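Local structure of peptidyl-prolyl cis-trans isomerase (Hirschia baltica, 5EX2) at residues N16-D21 with V232-G237; S61-H66 with G77-T82. The protein probably catalyses the cis-trans isomerisation of peptide bonds preceding proline, as a periplasmic folding helper of the cyclophilin family. All blocks are in the same frame, centred on the assembly; numbering follows the deposited sequence.

After helix 7-11 the chain forms strand 17-19, the first half of interaction 1, and then enters the eight-stranded cyclophilin barrel. Interaction 2 closes a short loop there: strand 63-69 turns into strand 73-76, and residues 77-82 come back against 61-66 with only ten residues between. Interaction 1 is completed much later, when 232-237 returns to 16-21 after 210 intervening residues, so interaction 2 is nested inside its loop. The two contacts lie on opposite sides of the chain's centre, about 19 Å apart at their nearest atoms. The first joins the N-terminal strand to the C-terminal part; the second ties a barrel strand to helix 79-83.

Interaction 1: residues N16-D21 with V232-G237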
loop_
_atom_site.group_PDB
_atom_site.type_symbol
_atom_site.label_atom_id
_atom_site.label_comp_id
_atom_site.label_asym_id
_atom_site.label_seq_id
_atom_site.Cartn_x
_atom_site.Cartn_y
_atom_site.Cartn_z
ATOM N N ASN A 16 17.967 2.142 -10.449
ATOM C CA ASN A 16 17.618 1.360 -9.277
ATOM C C ASN A 16 16.549 1.992 -8.417
ATOM O O ASN A 16 16.046 1.341 -7.513
ATOM C CB ASN A 16 18.852 1.093 -8.448
ATOM C CG ASN A 16 19.704 0.012 -9.054
ATOM O OD1 ASN A 16 19.263 -1.116 -9.205
ATOM N ND2 ASN A 16 20.923 0.355 -9.422
ATOM N N TRP A 17 16.197 3.242 -8.686
ATOM C CA TRP A 17 15.252 3.969 -7.842
ATOM C C TRP A 17 14.206 4.707 -8.662
ATOM O O TRP A 17 14.510 5.453 -9.599
ATOM C CB TRP A 17 15.991 4.950 -6.937
ATOM C CG TRP A 17 16.887 4.260 -5.990
ATOM C CD1 TRP A 17 18.220 4.025 -6.151
ATOM C CD2 TRP A 17 16.519 3.665 -4.742
ATOM N NE1 TRP A 17 18.709 3.340 -5.070
ATOM C CE2 TRP A 17 17.681 3.099 -4.192
ATOM C CE3 TRP A 17 15.315 3.560 -4.033
ATOM C CZ2 TRP A 17 17.683 2.446 -2.963
ATOM C CZ3 TRP A 17 15.324 2.908 -2.814
ATOM C CH2 TRP A 17 16.499 2.372 -2.288
ATOM N N ARG A 18 12.961 4.497 -8.263
ATOM C CA ARG A 18 11.797 5.109 -8.887
ATOM C C ARG A 18 11.286 6.232 -8.002
ATOM O O ARG A 18 11.008 6.021 -6.824
ATOM C CB ARG A 18 10.700 4.051 -9.095
ATOM C CG ARG A 18 9.385 4.600 -9.633
ATOM C CD ARG A 18 8.320 3.504 -9.787
ATOM N NE ARG A 18 7.968 2.865 -8.522
ATOM C CZ ARG A 18 7.137 3.394 -7.630
ATOM N NH1 ARG A 18 6.572 4.572 -7.858
ATOM N NH2 ARG A 18 6.881 2.745 -6.507
ATOM N N SER A 19 11.144 7.416 -8.577
ATOM C CA SER A 19 10.631 8.562 -7.847
ATOM C C SER A 19 9.116 8.438 -7.724
ATOM O O SER A 19 8.425 8.242 -8.721
ATOM C CB SER A 19 11.025 9.842 -8.576
ATOM O OG SER A 19 10.461 10.970 -7.937
ATOM N N VAL A 20 8.601 8.579 -6.505
ATOM C CA VAL A 20 7.165 8.488 -6.264
ATOM C C VAL A 20 6.501 9.797 -6.657
ATOM O O VAL A 20 6.927 10.875 -6.255
ATOM C CB VAL A 20 6.872 8.141 -4.789
ATOM C CG1 VAL A 20 5.380 8.209 -4.475
ATOM C CG2 VAL A 20 7.413 6.750 -4.447
ATOM N N ASP A 21 5.452 9.693 -7.455
ATOM C CA ASP A 21 4.629 10.827 -7.845
ATOM C C ASP A 21 4.011 11.485 -6.597
ATOM O O ASP A 21 3.380 10.803 -5.798
ATOM C CB ASP A 21 3.543 10.305 -8.797
ATOM C CG ASP A 21 2.678 11.389 -9.403
ATOM O OD1 ASP A 21 2.464 12.445 -8.780
ATOM O OD2 ASP A 21 2.164 11.147 -10.518
ATOM N N VAL A 232 11.328 4.468 -4.394
ATOM C CA VAL A 232 11.114 3.041 -4.179
ATOM C C VAL A 232 12.070 2.317 -5.091
ATOM O O VAL A 232 12.192 2.658 -6.265
ATOM C CB VAL A 232 9.657 2.633 -4.469
ATOM C CG1 VAL A 232 9.464 1.131 -4.333
ATOM C CG2 VAL A 232 8.721 3.382 -3.569
ATOM N N MET A 233 12.775 1.343 -4.550
ATOM C CA MET A 233 13.710 0.566 -5.353
ATOM C C MET A 233 12.973 -0.099 -6.518
ATOM O O MET A 233 11.845 -0.550 -6.398
ATOM C CB MET A 233 14.420 -0.474 -4.483
ATOM C CG MET A 233 15.472 -1.324 -5.234
ATOM S SD MET A 233 16.421 -2.362 -4.144
ATOM C CE MET A 233 17.494 -1.172 -3.344
ATOM N N ARG A 234 13.619 -0.101 -7.677
ATOM C CA ARG A 234 13.078 -0.717 -8.876
ATOM C C ARG A 234 13.269 -2.228 -8.812
ATOM O O ARG A 234 14.389 -2.713 -8.676
ATOM C CB ARG A 234 13.749 -0.144 -10.129
ATOM C CG ARG A 234 13.304 1.272 -10.441
ATOM C CD ARG A 234 13.788 1.788 -11.790
ATOM N NE ARG A 234 13.358 3.170 -12.021
ATOM C CZ ARG A 234 12.132 3.541 -12.398
ATOM N NH1 ARG A 234 11.172 2.644 -12.590
ATOM N NH2 ARG A 234 11.859 4.826 -12.580
ATOM N N ASN A 235 12.165 -2.965 -8.862
ATOM C CA ASN A 235 12.229 -4.398 -8.690
ATOM C C ASN A 235 12.963 -5.051 -9.837
ATOM O O ASN A 235 13.544 -6.102 -9.644
ATOM C CB ASN A 235 10.823 -4.974 -8.555
ATOM C CG ASN A 235 10.050 -4.365 -7.377
ATOM O OD1 ASN A 235 9.049 -3.687 -7.579
ATOM N ND2 ASN A 235 10.487 -4.643 -6.160
ATOM N N ASP A 236 12.968 -4.399 -11.001
ATOM C CA ASP A 236 13.589 -4.959 -12.195
ATOM C C ASP A 236 15.041 -4.502 -12.356
ATOM O O ASP A 236 15.659 -4.727 -13.410
ATOM C CB ASP A 236 12.774 -4.605 -13.450
ATOM C CG ASP A 236 12.613 -3.101 -13.675
ATOM O OD1 ASP A 236 12.903 -2.285 -12.776
ATOM O OD2 ASP A 236 12.178 -2.728 -14.785
ATOM N N GLY A 237 15.584 -3.870 -11.324
ATOM C CA GLY A 237 16.960 -3.416 -11.359
ATOM C C GLY A 237 17.879 -4.338 -10.582
ATOM O O GLY A 237 17.440 -5.252 -9.876
HETATM O O HOH W 1 17.078 -2.424 -8.203
HETATM O O HOH W 2 13.951 6.180 -12.282
HETATM O O HOH W 3 9.587 0.610 -7.885
#
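V232 faces R18 as an antiparallel hydrogen-bonded pair: R18 N donates to V232 O (2.8 Å) and V232 N to R18 O (2.9 Å). Their side chains run alongside each other, and a bend at chi3 (62°) folds the R18 guanidinium back onto the valine, with NH2 3.4 Å from V232 CB, while NH1 makes a salt bridge to E38. V232 CG2 also meets V20 CG2. On the other face of the sheet M233 pairs with W17, non-hydrogen-bonded. Its CB sits over the six-membered ring of the indole, toward the rim, in a CH-pi contact; SD lies farther above the ring in a Met-aromatic contact, and CE reaches CZ2 of W17 at 3.6 Å. Water 3 links M233 O to R18 NE.

R234 N donates to N16 O over 2.8 Å. With CG beside the backbone N (chi1 -73°) and the chain extended, the R234 side chain runs past N16 and W17 to R18, where its guanidinium covers R18 CB, which lies over the group's centre, 3.6 Å from R234 CZ. The two guanidinium planes are 75° apart. R234 NE bonds to P14 O. With an alanine here, P14 O would probably lose the NE donor and R18 CB the flat group that covers it. A type I turn then leads to G237, whose C lies 3.8 Å from N16 OD1; water 1 joins that oxygen to R234 O, while N16 ND2 donates to D13 OD2.

G237 occupies the N-cap position of helix 238-247, where N16 OD1 also accepts from M239 N and M233 packs on F240. Strand 17-19 forms one edge of a three-stranded antiparallel sheet, with 229-233 in the middle and 261-264 beyond.

Interaction 2: residues S61-H66 with G77-T82; sequences SGTKFH and GDIAAT
The T63 methyl packs against helix 79-83: CG2 lies 3.5 Å from T82 OG1 and 3.8 Å from I79 CA. The chi1 of 54° sets OG1 between the backbone N and the carbonyl carbon, where it bonds to Y60 O and the methyl is left to meet the helix. T82 reaches back with its own methyl, CG2 being 3.5 Å from G62 O and close to K64 CG. G62 has a positive phi, at which a CB would be jammed against the carbonyl of S61. At the other end the ring of H66 meets D78 CB, with 3.9 Å from CE1 to that carbon, and the ring and carboxylate planes are steeply inclined to each other, 62° apart.

Strands 63-69 and 73-76 are antiparallel neighbours in the cyclophilin barrel; after the second, an inverse gamma turn centred on D78 swings the chain into the short helix that folds back beside the start of the first.

Water carries the polar part of the contact. Water 5 donates to T63 OG1 and K64 O and accepts from G77 N (2.8 Å). Water 6 donates to K64 O (2.7 Å), accepts from D78 N and also bonds H66 ND1. Water 7 runs from K64 N to D78 O, and water 4 connects S61 O with T82 OG1.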
loop_
_atom_site.group_PDB
_atom_site.type_symbol
_atom_site.label_atom_id
_atom_site.label_comp_id
_atom_site.label_asym_id
_atom_site.label_seq_id
_atom_site.Cartn_x
_atom_site.Cartn_y
_atom_site.Cartn_z
ATOM N N SER A 61 -8.833 13.899 9.762
ATOM C CA SER A 61 -8.087 14.418 10.882
ATOM C C SER A 61 -8.854 14.178 12.159
ATOM O O SER A 61 -10.046 14.475 12.260
ATOM C CB SER A 61 -7.773 15.893 10.688
ATOM O OG SER A 61 -6.893 16.005 9.587
ATOM N N GLY A 62 -8.169 13.589 13.129
ATOM C CA GLY A 62 -8.792 13.251 14.394
ATOM C C GLY A 62 -9.496 11.912 14.457
ATOM O O GLY A 62 -10.020 11.548 15.500
ATOM N N THR A 63 -9.546 11.180 13.358
ATOM C CA THR A 63 -10.194 9.876 13.424
ATOM C C THR A 63 -9.330 8.887 14.205
ATOM O O THR A 63 -8.104 8.916 14.162
ATOM C CB THR A 63 -10.501 9.306 12.032
ATOM O OG1 THR A 63 -9.316 9.270 11.240
ATOM C CG2 THR A 63 -11.576 10.135 11.319
ATOM N N LYS A 64 -9.996 7.998 14.923
ATOM C CA LYS A 64 -9.306 7.088 15.818
ATOM C C LYS A 64 -8.811 5.861 15.070
ATOM O O LYS A 64 -9.341 5.511 14.018
ATOM C CB LYS A 64 -10.228 6.628 16.936
ATOM C CG LYS A 64 -10.849 7.747 17.737
ATOM C CD LYS A 64 -9.827 8.573 18.470
ATOM C CE LYS A 64 -10.510 9.585 19.391
ATOM N NZ LYS A 64 -11.373 8.928 20.413
ATOM N N PHE A 65 -7.824 5.184 15.632
ATOM C CA PHE A 65 -7.546 3.806 15.247
ATOM C C PHE A 65 -8.333 2.950 16.212
ATOM O O PHE A 65 -7.845 2.531 17.266
ATOM C CB PHE A 65 -6.055 3.516 15.277
ATOM C CG PHE A 65 -5.344 4.149 14.151
ATOM C CD1 PHE A 65 -5.359 3.554 12.905
ATOM C CD2 PHE A 65 -4.701 5.356 14.304
ATOM C CE1 PHE A 65 -4.729 4.151 11.832
ATOM C CE2 PHE A 65 -4.071 5.955 13.232
ATOM C CZ PHE A 65 -4.086 5.350 11.999
ATOM N N HIS A 66 -9.590 2.727 15.854
ATOM C CA HIS A 66 -10.571 2.183 16.785
ATOM C C HIS A 66 -10.623 0.660 16.825
ATOM O O HIS A 66 -11.270 0.100 17.700
ATOM C CB HIS A 66 -11.958 2.719 16.444
ATOM C CG HIS A 66 -12.477 2.219 15.137
ATOM N ND1 HIS A 66 -12.167 2.807 13.929
ATOM C CD2 HIS A 66 -13.244 1.141 14.845
ATOM C CE1 HIS A 66 -12.736 2.124 12.950
ATOM N NE2 HIS A 66 -13.394 1.109 13.478
ATOM N N GLY A 77 -10.152 5.618 10.310
ATOM C CA GLY A 77 -10.890 6.307 9.282
ATOM C C GLY A 77 -12.403 6.336 9.400
ATOM O O GLY A 77 -13.077 6.644 8.421
ATOM N N ASP A 78 -12.945 6.086 10.586
ATOM C CA ASP A 78 -14.386 6.168 10.777
ATOM C C ASP A 78 -14.736 7.618 11.047
ATOM O O ASP A 78 -14.766 8.059 12.196
ATOM C CB ASP A 78 -14.834 5.262 11.918
ATOM C CG ASP A 78 -16.339 5.211 12.072
ATOM O OD1 ASP A 78 -17.061 5.863 11.276
ATOM O OD2 ASP A 78 -16.797 4.515 13.001
ATOM N N ILE A 79 -14.987 8.350 9.973
ATOM C CA ILE A 79 -15.191 9.787 10.062
ATOM C C ILE A 79 -16.412 10.122 10.906
ATOM O O ILE A 79 -16.357 11.027 11.748
ATOM C CB ILE A 79 -15.323 10.395 8.652
ATOM C CG1 ILE A 79 -13.979 10.294 7.936
ATOM C CG2 ILE A 79 -15.820 11.844 8.716
ATOM C CD1 ILE A 79 -14.037 10.639 6.496
ATOM N N ALA A 80 -17.507 9.393 10.727
ATOM C CA ALA A 80 -18.729 9.724 11.451
ATOM C C ALA A 80 -18.522 9.704 12.962
ATOM O O ALA A 80 -19.068 10.538 13.686
ATOM C CB ALA A 80 -19.839 8.766 11.066
ATOM N N ALA A 81 -17.698 8.778 13.434
ATOM C CA ALA A 81 -17.517 8.597 14.867
ATOM C C ALA A 81 -16.916 9.829 15.545
ATOM O O ALA A 81 -17.249 10.124 16.704
ATOM C CB ALA A 81 -16.660 7.390 15.130
ATOM N N THR A 82 -16.025 10.537 14.855
ATOM C CA THR A 82 -15.395 11.712 15.464
ATOM C C THR A 82 -15.930 13.041 14.882
ATOM O O THR A 82 -15.967 14.050 15.591
ATOM C CB THR A 82 -13.851 11.644 15.333
ATOM O OG1 THR A 82 -13.490 11.255 14.012
ATOM C CG2 THR A 82 -13.280 10.622 16.310
HETATM O O HOH W 4 -12.504 13.553 13.075
HETATM O O HOH W 5 -8.014 6.930 11.620
HETATM O O HOH W 6 -11.887 5.495 13.219
HETATM O O HOH W 7 -12.965 7.777 14.441
#